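PDB 2H8O: geranyltranstransferase from Agrobacterium tumefaciens, which probably catalyses the condensation of geranyl diphosphate with isopentenyl diphosphate to give farnesyl diphosphate. Local coordinates for residues F258-D263 with R299-E304; Q198-A203 with Q218-G223; P70-E75 with E148-L153; E51-H56 with V110-E115; A98-D103 with A314-K319. All coordinates share one frame; numbering follows the deposited sequence.

Interaction 1: F258-D263 with R299-E304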
# COMPACT_ATOMS: atom_id res chain seq x y z
N PHE A 258 -2.49 -25.43 1.70
CA PHE A 258 -1.84 -24.71 2.79
C PHE A 258 -2.78 -24.53 3.97
O PHE A 258 -2.42 -24.82 5.11
CB PHE A 258 -1.34 -23.36 2.26
CG PHE A 258 -0.67 -22.49 3.29
CD1 PHE A 258 0.71 -22.46 3.40
CD2 PHE A 258 -1.43 -21.66 4.11
CE1 PHE A 258 1.33 -21.64 4.33
CE2 PHE A 258 -0.83 -20.84 5.03
CZ PHE A 258 0.55 -20.83 5.15
N GLN A 259 -4.00 -24.11 3.68
CA GLN A 259 -5.01 -23.87 4.71
C GLN A 259 -5.43 -25.16 5.42
O GLN A 259 -5.44 -25.22 6.66
CB GLN A 259 -6.24 -23.20 4.08
CG GLN A 259 -7.32 -22.80 5.07
CD GLN A 259 -6.81 -21.78 6.06
OE1 GLN A 259 -6.22 -20.77 5.67
NE2 GLN A 259 -7.02 -22.04 7.36
N LEU A 260 -5.77 -26.20 4.65
CA LEU A 260 -6.17 -27.49 5.21
C LEU A 260 -5.08 -28.12 6.07
O LEU A 260 -5.33 -28.56 7.18
CB LEU A 260 -6.53 -28.48 4.11
CG LEU A 260 -7.96 -28.59 3.60
CD1 LEU A 260 -8.02 -29.67 2.56
CD2 LEU A 260 -8.93 -28.87 4.74
N ALA A 261 -3.86 -28.17 5.53
CA ALA A 261 -2.75 -28.77 6.26
C ALA A 261 -2.56 -28.07 7.60
O ALA A 261 -2.33 -28.74 8.61
CB ALA A 261 -1.44 -28.70 5.43
N ASP A 262 -2.69 -26.75 7.59
CA ASP A 262 -2.49 -25.95 8.80
C ASP A 262 -3.58 -26.25 9.83
O ASP A 262 -3.29 -26.43 11.01
CB ASP A 262 -2.45 -24.46 8.49
CG ASP A 262 -1.70 -23.67 9.55
OD1 ASP A 262 -0.49 -23.94 9.72
OD2 ASP A 262 -2.31 -22.79 10.20
N ASP A 263 -4.83 -26.29 9.37
CA ASP A 263 -5.95 -26.58 10.26
C ASP A 263 -5.89 -28.01 10.78
O ASP A 263 -6.27 -28.26 11.92
CB ASP A 263 -7.29 -26.28 9.58
CG ASP A 263 -7.51 -24.79 9.34
OD1 ASP A 263 -6.97 -23.96 10.11
OD2 ASP A 263 -8.23 -24.45 8.38
N ARG A 299 -8.12 -34.97 5.07
CA ARG A 299 -6.91 -35.65 4.62
C ARG A 299 -7.05 -36.17 3.18
O ARG A 299 -6.10 -36.11 2.41
CB ARG A 299 -6.50 -36.76 5.61
CG ARG A 299 -6.02 -36.19 6.95
CD ARG A 299 -5.27 -37.21 7.81
NE ARG A 299 -5.09 -36.73 9.19
CZ ARG A 299 -4.22 -35.79 9.57
NH1 ARG A 299 -3.41 -35.19 8.71
NH2 ARG A 299 -4.16 -35.44 10.86
N GLU A 300 -8.24 -36.64 2.82
CA GLU A 300 -8.50 -37.06 1.44
C GLU A 300 -8.50 -35.85 0.49
O GLU A 300 -7.94 -35.92 -0.60
CB GLU A 300 -9.82 -37.84 1.34
CG GLU A 300 -10.36 -38.07 -0.08
CD GLU A 300 -9.40 -38.82 -1.00
OE1 GLU A 300 -9.56 -38.71 -2.23
OE2 GLU A 300 -8.50 -39.53 -0.50
N LYS A 301 -9.13 -34.75 0.90
CA LYS A 301 -9.18 -33.54 0.08
C LYS A 301 -7.77 -32.97 -0.14
O LYS A 301 -7.46 -32.52 -1.24
CB LYS A 301 -10.12 -32.51 0.70
CG LYS A 301 -10.31 -31.20 -0.09
CD LYS A 301 -10.80 -31.42 -1.54
CE LYS A 301 -12.26 -31.81 -1.64
NZ LYS A 301 -13.17 -30.62 -1.71
N LEU A 302 -6.93 -33.00 0.88
CA LEU A 302 -5.51 -32.60 0.73
C LEU A 302 -4.82 -33.42 -0.33
O LEU A 302 -4.12 -32.90 -1.19
CB LEU A 302 -4.73 -32.80 2.04
CG LEU A 302 -4.54 -31.64 3.00
CD1 LEU A 302 -3.74 -32.13 4.19
CD2 LEU A 302 -3.83 -30.47 2.31
N GLN A 303 -4.98 -34.74 -0.25
CA GLN A 303 -4.39 -35.66 -1.20
C GLN A 303 -4.88 -35.35 -2.62
O GLN A 303 -4.10 -35.38 -3.56
CB GLN A 303 -4.78 -37.09 -0.81
CG GLN A 303 -3.78 -38.16 -1.21
CD GLN A 303 -4.21 -39.56 -0.75
OE1 GLN A 303 -5.34 -39.77 -0.28
NE2 GLN A 303 -3.31 -40.53 -0.88
N GLU A 304 -6.17 -35.06 -2.76
CA GLU A 304 -6.77 -34.70 -4.04
C GLU A 304 -6.15 -33.43 -4.62
O GLU A 304 -5.82 -33.38 -5.80
CB GLU A 304 -8.28 -34.48 -3.91
CG GLU A 304 -9.10 -35.74 -3.71
CD GLU A 304 -10.56 -35.45 -3.37
OE1 GLU A 304 -11.05 -34.33 -3.67
OE2 GLU A 304 -11.23 -36.34 -2.80

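Interaction 2: Q198-A203 with Q218-G223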
# COMPACT_ATOMS: atom_id res chain seq x y z
N GLN A 198 -9.27 -10.89 6.41
CA GLN A 198 -9.01 -10.66 7.82
C GLN A 198 -10.24 -10.08 8.47
O GLN A 198 -10.61 -10.48 9.57
CB GLN A 198 -7.84 -9.72 8.02
CG GLN A 198 -6.55 -10.22 7.47
CD GLN A 198 -5.46 -9.20 7.57
OE1 GLN A 198 -5.17 -8.47 6.62
NE2 GLN A 198 -4.86 -9.12 8.75
N ALA A 199 -10.92 -9.16 7.77
CA ALA A 199 -12.18 -8.63 8.29
C ALA A 199 -13.23 -9.74 8.46
O ALA A 199 -13.96 -9.75 9.46
CB ALA A 199 -12.71 -7.54 7.39
N LEU A 200 -13.32 -10.65 7.49
CA LEU A 200 -14.30 -11.74 7.58
C LEU A 200 -13.93 -12.69 8.71
O LEU A 200 -14.81 -13.23 9.39
CB LEU A 200 -14.42 -12.47 6.24
CG LEU A 200 -15.14 -11.68 5.15
CD1 LEU A 200 -15.06 -12.41 3.83
CD2 LEU A 200 -16.58 -11.42 5.53
N ASP A 201 -12.63 -12.86 8.94
CA ASP A 201 -12.16 -13.77 9.98
C ASP A 201 -12.52 -13.25 11.38
O ASP A 201 -13.02 -13.98 12.23
CB ASP A 201 -10.66 -14.00 9.82
CG ASP A 201 -10.16 -15.14 10.67
OD1 ASP A 201 -10.80 -16.21 10.71
OD2 ASP A 201 -9.10 -14.94 11.30
N LEU A 202 -12.29 -11.96 11.59
CA LEU A 202 -12.62 -11.34 12.87
C LEU A 202 -14.13 -11.36 13.11
O LEU A 202 -14.58 -11.58 14.24
CB LEU A 202 -12.07 -9.91 12.92
CG LEU A 202 -10.56 -9.80 13.02
CD1 LEU A 202 -10.12 -8.35 12.78
CD2 LEU A 202 -10.06 -10.28 14.37
N ALA A 203 -14.91 -11.11 12.06
CA ALA A 203 -16.37 -11.20 12.14
C ALA A 203 -16.83 -12.63 12.47
O ALA A 203 -17.82 -12.83 13.19
CB ALA A 203 -17.01 -10.74 10.86
N GLN A 218 -11.18 -17.96 3.89
CA GLN A 218 -9.88 -18.62 3.72
C GLN A 218 -9.21 -18.29 2.38
O GLN A 218 -8.02 -18.00 2.32
CB GLN A 218 -10.03 -20.14 3.86
CG GLN A 218 -10.36 -20.57 5.27
CD GLN A 218 -10.48 -22.07 5.41
OE1 GLN A 218 -10.62 -22.81 4.42
NE2 GLN A 218 -10.42 -22.54 6.64
N ALA A 219 -10.00 -18.33 1.29
CA ALA A 219 -9.49 -17.96 -0.03
C ALA A 219 -8.93 -16.55 -0.04
O ALA A 219 -7.96 -16.28 -0.75
CB ALA A 219 -10.60 -18.09 -1.09
N MET A 220 -9.51 -15.67 0.78
CA MET A 220 -9.08 -14.28 0.87
C MET A 220 -7.89 -14.12 1.82
O MET A 220 -6.85 -13.59 1.44
CB MET A 220 -10.26 -13.37 1.28
CG MET A 220 -11.41 -13.35 0.27
SD MET A 220 -12.95 -12.51 0.82
CE MET A 220 -12.44 -10.78 0.76
N LYS A 221 -8.06 -14.60 3.05
CA LYS A 221 -7.11 -14.34 4.12
C LYS A 221 -5.75 -14.95 3.87
O LYS A 221 -4.70 -14.33 4.15
CB LYS A 221 -7.62 -14.88 5.44
CG LYS A 221 -6.74 -14.44 6.62
CD LYS A 221 -7.43 -14.79 7.94
CE LYS A 221 -6.56 -14.48 9.18
NZ LYS A 221 -5.13 -14.25 8.92
N THR A 222 -5.76 -16.18 3.36
CA THR A 222 -4.51 -16.88 3.08
C THR A 222 -4.34 -17.31 1.62
O THR A 222 -3.23 -17.35 1.11
CB THR A 222 -4.35 -18.09 3.98
OG1 THR A 222 -5.39 -19.04 3.70
CG2 THR A 222 -4.42 -17.68 5.45
N GLY A 223 -5.42 -17.64 0.92
CA GLY A 223 -5.25 -18.14 -0.43
C GLY A 223 -4.74 -17.11 -1.43
O GLY A 223 -3.99 -17.45 -2.33
O HOH W 1 -6.04 -11.33 10.41

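Interaction 3: P70-E75 with E148-L153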
# COMPACT_ATOMS: atom_id res chain seq x y z
N PRO A 70 13.92 7.32 8.73
CA PRO A 70 14.09 7.35 10.18
C PRO A 70 14.49 6.01 10.73
O PRO A 70 13.90 4.98 10.41
CB PRO A 70 12.71 7.77 10.71
CG PRO A 70 12.06 8.45 9.57
CD PRO A 70 12.56 7.76 8.34
N GLN A 71 15.52 6.02 11.57
CA GLN A 71 16.18 4.78 11.91
C GLN A 71 15.28 3.86 12.77
O GLN A 71 15.27 2.65 12.56
CB GLN A 71 17.53 5.09 12.58
CG GLN A 71 18.66 4.18 12.08
CD GLN A 71 18.67 2.86 12.78
OE1 GLN A 71 19.38 1.91 12.38
NE2 GLN A 71 17.90 2.78 13.86
N ASN A 72 14.52 4.42 13.70
CA ASN A 72 13.70 3.58 14.58
C ASN A 72 12.60 2.86 13.79
O ASN A 72 12.40 1.65 13.94
CB ASN A 72 13.08 4.39 15.73
CG ASN A 72 12.39 3.51 16.74
OD1 ASN A 72 13.04 2.77 17.49
ND2 ASN A 72 11.06 3.55 16.75
N LEU A 73 11.91 3.59 12.94
CA LEU A 73 10.89 2.98 12.09
C LEU A 73 11.49 1.91 11.17
O LEU A 73 10.94 0.83 10.99
CB LEU A 73 10.18 4.04 11.26
CG LEU A 73 9.08 3.51 10.33
CD1 LEU A 73 8.04 2.73 11.11
CD2 LEU A 73 8.46 4.68 9.54
N LEU A 74 12.65 2.21 10.59
CA LEU A 74 13.34 1.25 9.74
C LEU A 74 13.73 -0.02 10.52
O LEU A 74 13.56 -1.11 10.05
CB LEU A 74 14.55 1.93 9.09
CG LEU A 74 15.27 1.24 7.95
CD1 LEU A 74 14.31 0.91 6.83
CD2 LEU A 74 16.44 2.11 7.45
N GLU A 75 14.21 0.13 11.75
CA GLU A 75 14.50 -1.04 12.60
C GLU A 75 13.24 -1.89 12.85
O GLU A 75 13.32 -3.11 12.86
CB GLU A 75 15.11 -0.57 13.93
CG GLU A 75 16.54 -0.08 13.81
CD GLU A 75 17.10 0.46 15.11
OE1 GLU A 75 16.41 0.37 16.16
OE2 GLU A 75 18.25 0.99 15.10
N GLU A 148 3.03 0.34 19.83
CA GLU A 148 1.93 0.10 18.90
C GLU A 148 1.97 1.08 17.71
O GLU A 148 1.80 0.67 16.58
CB GLU A 148 0.57 0.16 19.60
CG GLU A 148 0.27 -1.05 20.45
CD GLU A 148 -1.09 -0.99 21.11
OE1 GLU A 148 -2.06 -0.55 20.47
OE2 GLU A 148 -1.19 -1.41 22.28
N ALA A 149 2.20 2.37 17.97
CA ALA A 149 2.32 3.37 16.90
C ALA A 149 3.37 2.98 15.84
O ALA A 149 3.13 3.02 14.63
CB ALA A 149 2.67 4.74 17.49
N THR A 150 4.55 2.63 16.33
CA THR A 150 5.63 2.23 15.46
C THR A 150 5.27 0.96 14.69
O THR A 150 5.62 0.85 13.53
CB THR A 150 6.94 2.06 16.25
OG1 THR A 150 7.24 3.28 16.94
CG2 THR A 150 8.10 1.74 15.34
N ALA A 151 4.58 0.02 15.35
CA ALA A 151 4.13 -1.19 14.64
C ALA A 151 3.14 -0.84 13.52
O ALA A 151 3.23 -1.36 12.39
CB ALA A 151 3.49 -2.16 15.63
N ILE A 152 2.20 0.04 13.82
CA ILE A 152 1.23 0.45 12.80
C ILE A 152 1.95 1.06 11.59
O ILE A 152 1.68 0.68 10.44
CB ILE A 152 0.18 1.44 13.37
CG1 ILE A 152 -0.73 0.71 14.36
CG2 ILE A 152 -0.66 2.03 12.26
CD1 ILE A 152 -1.46 1.66 15.33
N LEU A 153 2.88 1.98 11.87
CA LEU A 153 3.61 2.68 10.83
C LEU A 153 4.57 1.74 10.09
O LEU A 153 4.77 1.89 8.89
CB LEU A 153 4.35 3.88 11.41
CG LEU A 153 3.40 4.99 11.88
CD1 LEU A 153 4.25 6.01 12.65
CD2 LEU A 153 2.65 5.62 10.70
O HOH W 2 9.50 5.19 15.15

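Interaction 4: E51-H56 with V110-E115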
# COMPACT_ATOMS: atom_id res chain seq x y z
N GLU A 51 16.07 -12.85 1.52
CA GLU A 51 16.54 -12.10 2.68
C GLU A 51 17.70 -11.16 2.37
O GLU A 51 17.77 -10.06 2.93
CB GLU A 51 16.85 -13.06 3.83
CG GLU A 51 15.60 -13.66 4.43
CD GLU A 51 15.83 -14.95 5.22
OE1 GLU A 51 17.02 -15.36 5.43
OE2 GLU A 51 14.81 -15.55 5.63
N ALA A 52 18.65 -11.58 1.54
CA ALA A 52 19.76 -10.72 1.17
C ALA A 52 19.26 -9.46 0.44
O ALA A 52 19.62 -8.33 0.80
CB ALA A 52 20.79 -11.49 0.32
N LEU A 53 18.33 -9.65 -0.50
CA LEU A 53 17.78 -8.49 -1.22
C LEU A 53 16.97 -7.62 -0.26
O LEU A 53 17.09 -6.39 -0.26
CB LEU A 53 16.95 -8.93 -2.41
CG LEU A 53 16.31 -7.79 -3.21
CD1 LEU A 53 17.34 -6.82 -3.80
CD2 LEU A 53 15.48 -8.36 -4.33
N LEU A 54 16.14 -8.24 0.58
CA LEU A 54 15.39 -7.49 1.61
C LEU A 54 16.30 -6.63 2.49
O LEU A 54 16.00 -5.47 2.77
CB LEU A 54 14.57 -8.45 2.45
CG LEU A 54 13.33 -8.99 1.74
CD1 LEU A 54 12.79 -10.22 2.48
CD2 LEU A 54 12.25 -7.89 1.59
N GLY A 55 17.44 -7.17 2.91
CA GLY A 55 18.36 -6.41 3.74
C GLY A 55 18.86 -5.18 3.01
O GLY A 55 19.03 -4.10 3.60
N HIS A 56 19.13 -5.37 1.73
CA HIS A 56 19.55 -4.29 0.86
C HIS A 56 18.44 -3.25 0.71
O HIS A 56 18.67 -2.05 0.88
CB HIS A 56 19.95 -4.87 -0.49
CG HIS A 56 20.38 -3.85 -1.48
ND1 HIS A 56 21.55 -3.13 -1.34
CD2 HIS A 56 19.81 -3.42 -2.63
CE1 HIS A 56 21.68 -2.30 -2.36
NE2 HIS A 56 20.65 -2.46 -3.16
N VAL A 110 10.24 -9.24 -7.22
CA VAL A 110 8.79 -9.41 -6.95
C VAL A 110 8.55 -10.29 -5.72
O VAL A 110 7.67 -9.99 -4.91
CB VAL A 110 8.06 -9.95 -8.18
CG1 VAL A 110 6.60 -10.22 -7.86
CG2 VAL A 110 8.21 -8.93 -9.30
N GLY A 111 9.36 -11.34 -5.53
CA GLY A 111 9.29 -12.15 -4.32
C GLY A 111 9.55 -11.32 -3.07
O GLY A 111 8.84 -11.45 -2.07
N ALA A 112 10.56 -10.45 -3.12
CA ALA A 112 10.86 -9.58 -1.98
C ALA A 112 9.69 -8.64 -1.67
O ALA A 112 9.35 -8.43 -0.52
CB ALA A 112 12.15 -8.77 -2.22
N ALA A 113 9.11 -8.07 -2.71
CA ALA A 113 7.94 -7.21 -2.57
C ALA A 113 6.81 -7.96 -1.88
O ALA A 113 6.20 -7.45 -0.92
CB ALA A 113 7.46 -6.73 -3.90
N LEU A 114 6.54 -9.16 -2.38
CA LEU A 114 5.45 -9.97 -1.82
C LEU A 114 5.73 -10.32 -0.36
O LEU A 114 4.81 -10.32 0.49
CB LEU A 114 5.25 -11.23 -2.65
CG LEU A 114 4.17 -12.20 -2.17
CD1 LEU A 114 2.79 -11.51 -2.06
CD2 LEU A 114 4.11 -13.42 -3.09
N GLU A 115 6.99 -10.60 -0.04
CA GLU A 115 7.36 -10.88 1.33
C GLU A 115 7.17 -9.66 2.25
O GLU A 115 6.73 -9.80 3.41
CB GLU A 115 8.79 -11.42 1.40
CG GLU A 115 9.16 -12.02 2.77
CD GLU A 115 8.32 -13.21 3.25
OE1 GLU A 115 7.55 -13.81 2.47
OE2 GLU A 115 8.44 -13.59 4.43

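Interaction 5: A98-D103 with A314-K319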
# COMPACT_ATOMS: atom_id res chain seq x y z
N ALA A 98 11.05 -19.37 -12.72
CA ALA A 98 12.00 -20.33 -13.27
C ALA A 98 11.32 -21.36 -14.18
O ALA A 98 11.84 -21.69 -15.26
CB ALA A 98 12.74 -21.05 -12.17
N LEU A 99 10.16 -21.86 -13.73
CA LEU A 99 9.39 -22.82 -14.51
C LEU A 99 9.11 -22.32 -15.91
O LEU A 99 9.18 -23.10 -16.88
CB LEU A 99 8.07 -23.15 -13.82
CG LEU A 99 7.15 -24.14 -14.55
CD1 LEU A 99 7.72 -25.55 -14.50
CD2 LEU A 99 5.75 -24.05 -13.96
N LEU A 100 8.77 -21.03 -16.00
CA LEU A 100 8.31 -20.39 -17.24
C LEU A 100 9.42 -19.62 -17.98
O LEU A 100 9.14 -18.93 -18.96
CB LEU A 100 7.13 -19.46 -16.92
CG LEU A 100 5.93 -20.15 -16.26
CD1 LEU A 100 4.78 -19.20 -15.87
CD2 LEU A 100 5.42 -21.24 -17.20
N GLY A 101 10.64 -19.74 -17.49
CA GLY A 101 11.81 -19.16 -18.14
C GLY A 101 11.96 -17.65 -18.08
O GLY A 101 12.69 -17.06 -18.90
N GLY A 102 11.32 -17.02 -17.09
CA GLY A 102 11.42 -15.57 -16.90
C GLY A 102 12.72 -15.16 -16.25
O GLY A 102 13.56 -16.01 -15.92
N ASP A 103 12.89 -13.85 -16.07
CA ASP A 103 14.09 -13.25 -15.52
C ASP A 103 14.13 -13.47 -14.01
O ASP A 103 13.28 -12.96 -13.26
CB ASP A 103 14.08 -11.75 -15.85
CG ASP A 103 15.37 -11.05 -15.49
OD1 ASP A 103 15.77 -11.10 -14.31
OD2 ASP A 103 16.00 -10.47 -16.40
N ALA A 314 1.86 -30.89 -15.31
CA ALA A 314 2.31 -32.02 -16.11
C ALA A 314 2.96 -31.60 -17.41
O ALA A 314 3.98 -32.19 -17.79
CB ALA A 314 1.13 -32.96 -16.40
N PRO A 315 2.38 -30.61 -18.12
CA PRO A 315 2.96 -30.30 -19.43
C PRO A 315 4.41 -29.81 -19.42
O PRO A 315 5.08 -29.86 -20.46
CB PRO A 315 2.04 -29.20 -19.97
CG PRO A 315 0.77 -29.39 -19.25
CD PRO A 315 1.18 -29.80 -17.86
N TYR A 316 4.91 -29.35 -18.27
CA TYR A 316 6.28 -28.86 -18.16
C TYR A 316 7.29 -29.95 -17.83
O TYR A 316 8.49 -29.67 -17.77
CB TYR A 316 6.37 -27.75 -17.11
CG TYR A 316 5.46 -26.61 -17.45
CD1 TYR A 316 5.85 -25.61 -18.33
CD2 TYR A 316 4.18 -26.54 -16.90
CE1 TYR A 316 4.98 -24.56 -18.66
CE2 TYR A 316 3.32 -25.51 -17.22
CZ TYR A 316 3.72 -24.54 -18.11
OH TYR A 316 2.83 -23.53 -18.40
N GLY A 317 6.83 -31.19 -17.61
CA GLY A 317 7.72 -32.32 -17.36
C GLY A 317 8.60 -32.14 -16.13
O GLY A 317 8.16 -31.61 -15.12
N GLU A 318 9.86 -32.57 -16.24
CA GLU A 318 10.79 -32.56 -15.11
C GLU A 318 10.99 -31.17 -14.53
O GLU A 318 11.34 -31.02 -13.35
CB GLU A 318 12.16 -33.09 -15.54
CG GLU A 318 12.17 -34.45 -16.18
CD GLU A 318 11.87 -35.58 -15.22
OE1 GLU A 318 11.35 -35.30 -14.12
OE2 GLU A 318 12.16 -36.75 -15.59
N LYS A 319 10.83 -30.16 -15.36
CA LYS A 319 11.05 -28.79 -14.96
C LYS A 319 10.05 -28.34 -13.87
O LYS A 319 10.31 -27.37 -13.15
CB LYS A 319 10.93 -27.90 -16.20
CG LYS A 319 11.43 -26.49 -16.02
CD LYS A 319 11.61 -25.79 -17.36
CE LYS A 319 10.33 -25.76 -18.18
NZ LYS A 319 10.23 -26.91 -19.16

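Interaction 1: F258-D263 with R299-E304
Behind the meeting of Leu260 with Leu302, Gln259 NE2 donates a nearly straight hydrogen bond of 2.9 Å to Asp263 OD2 one turn further along the same helix. The acceptor lies almost in the amide plane of Gln259, whereas the donor reaches the syn side of the carboxylate from 35° out of its plane. Gln259 and Asp263 lie away from the partner, and the side facing it is apolar, with Leu260 and Ala261. There Leu302 pushes its CD2 branch between Leu260 and Ala261, 3.8 Å from Leu260 CB and 4.0 Å from the backbone N of Ala261. The small methyl of Ala261 leaves room for that branch to lie close to the main chain. In return Leu260 extends CD1 over the other helix, where it touches Lys301 CG at 3.8 Å. Only the hydrocarbon part of Lys301 serves the interface: with CG anti to the backbone N (chi1 -178°) and bends at the next three torsions, the chain carries its ammonium away from Leu260. A lysine therefore suits the border, giving methylenes to the leucine and charge to the outside.

The two segments run roughly antiparallel, at 148°, with axes 9.9 Å apart. Asp262 and Asp263 begin a sequence that fits the second aspartate-rich DDxxD motif, which in related polyprenyl synthases binds magnesium. Helix 241-267 is thus packed on two sides: helix 295-312 meets Leu260, while helix 211-237 approaches Gln259, whose OE1 is hydrogen-bonded to Thr222 OG1.

Interaction 2: Q198-A203 with Q218-G223
Asp201 and Lys221 slant across each other where two helices of the all-alpha polyprenyl synthase fold cross at 118°. The lysine is anti at chi1 (-172°) and extended until its last torsion, so CD and CE pass beside the carboxylate instead of pointing the ammonium at it. Asp201 OD2 lies 3.3 Å from Lys221 CE but 4.7 Å from Lys221 NZ: the opposite charges would attract at that distance, but their charged atoms are not in contact. Lys221 and Thr222 form a Lys-Thr pair of the kind that contributes to the active site in related farnesyl diphosphate synthases. Gln198 lays its CG against Lys221 CG and sends its amide to a water, which accepts from Gln198 NE2 at 3.0 Å and, weakly, from Lys221 NZ.

Leu200 and Met220 make the apolar flank, with Leu200 CD1 reaching Met220 SD at 3.7 Å; the unbranched, polarisable thioether adapts easily to a leucine methyl. The second subunit covers this flank, setting its Ile67 on Met220 and its Pro70 on Leu200. Helix 211-237 widens into a pi-type turn at 219-223, where Gln218 O accepts from both Thr222 N (3.1 Å) and Gly223 N (3.0 Å).

Interaction 3: P70-E75 with E148-L153
Leu73 and Thr150 mark the crossing of two helical segments inclined at 71°, their axes 9.6 Å apart and their CA atoms 6.3 Å apart. Both helices belong to the alpha-helical polyprenyl synthase fold, and the crossing forms part of the dimer interface. Leu73 carries the apolar part. With CG anti to the backbone N (chi1 -180°), it swings CD1 onto the partner helix at about a right angle to Leu153, touching Leu153 CB at 3.9 Å and Leu153 C at 3.7 Å. The branched end of a leucine can thus rest on a helical turn, main chain included. The second subunit backs this residue, placing its Ile191 against Leu73, and its Gly196 against Pro70 at the N-cap of helix 71-82.

Nearer the solvent, Asn72 crosses Thr150 almost perpendicularly, bringing ND2 to within 3.7 Å of Thr150 CG2. Threonine suits this border because it offers a methyl to the neighbour and keeps a hydroxyl for polar partners. That hydroxyl is held chiefly by Asp147 OD1, just before helix 148-167. A water adds a looser link: it gives only a weak, long hydrogen bond to Thr150 OG1, and its oxygen accepts a firmer one from Asn72 ND2 at 2.8 Å.

Interaction 4: E51-H56 with V110-E115
Leu53 and Leu54 close on the methyl group of Ala112 from two neighbouring positions of one helix. Leu53 CD2 stands 4.0 Å from Ala112 CB, and Leu54 CD2 lies 3.9 Å from the same atom. Alanine suits the site because its short side chain lets Leu54 come down to the helix itself: Leu54 CD2 also rests 3.6 Å from Ala112 O. The two leucines differ in their first torsion. Leu53 has CG anti to its backbone N (chi1 179°), whereas Leu54 has it beside that nitrogen (chi1 -74°), and the difference directs both branched ends at one alanine. The other branch of Leu54, CD1, meets Glu115 CG at 4.1 Å, crossing that side chain at about a right angle, so the glutamate contributes its methylene portion here.

One shell out, Glu115 is buried, and its OE2 forms a salt bridge with Arg87 NH1. The same guanidinium binds Glu51 OE2 through NE, tying the two helices together by a shared cation and probably easing the presence of two acids 6.8 Å apart between Glu51 OE2 and Glu115 OE2. On further sides of helix 104-125, helices 88-99, 148-167 and 211-237 pack against Val110, Ala113 and Leu114. The 72° crossing of the segments therefore joins the N-terminal helix 34-57 to a core helix of the all-alpha class I isoprenyl synthase fold.

Interaction 5: A98-D103 with A314-K319
Leu99, with CG anti to the backbone N (chi1 179°), and Tyr316, with CG beside its own backbone N (chi1 -58°), turn their side chains into one another at about a right angle. Leu99 CD2 sits over a face of the phenol ring, 4.3 Å from the centroid of Tyr316, in a CH-pi contact shifted toward the rim. The other branch, CD1, reaches Tyr316 CB at 3.7 Å and also lies 3.4 Å from Lys319 O, so the forked leucine fills the angle between the ring and the following turn. Leu100 approaches the ring obliquely, its CD2 3.7 Å from Tyr316 CE1. Tyrosine suits this place because its flat ring packs against both leucines while its hydroxyl hydrogen-bonds Glu243 OE2 on helix 241-267.

Leu99 is near the C-terminal end of helix 88-99, which a Schellman motif closes; Gly101 is its C-prime residue, with the positive phi that glycine takes up readily. Lys319 lies across this end, and its CE comes 3.2 Å from Leu99 O. The partner segment is a 3-10 turn region, so the contact joins the C-terminal end of helix 88-99 to the loop between helices 295-312 and 321-331. Chemically, it depends on apolar and CH-pi packing; the nearby positive charge of the lysine may favour the carbonyl-rich helix end, though the ammonium itself makes no hydrogen bond to Leu99 O.

From the N terminus, interaction 4 closes first, bringing helix 34-57 onto helix 104-125. Before it closes, interaction 3 opens at 70-75 and interaction 5 at 98-103, so these three cross along the chain. Interaction 3 is completed at 148-153, tying helix 71-82 to helix 148-167. Interaction 2 then joins the successive helices 194-206 and 211-237, and interaction 1 joins helix 241-267 to helix 295-312; both nest in the long loop that interaction 5 closes at 314-319. Interactions 1 and 2 touch through Gln259 and Thr222, while interactions 2 and 3 both meet the second subunit. Interactions 3 and 5, with centres about 40 Å apart, lie on opposite sides of the chain's centre.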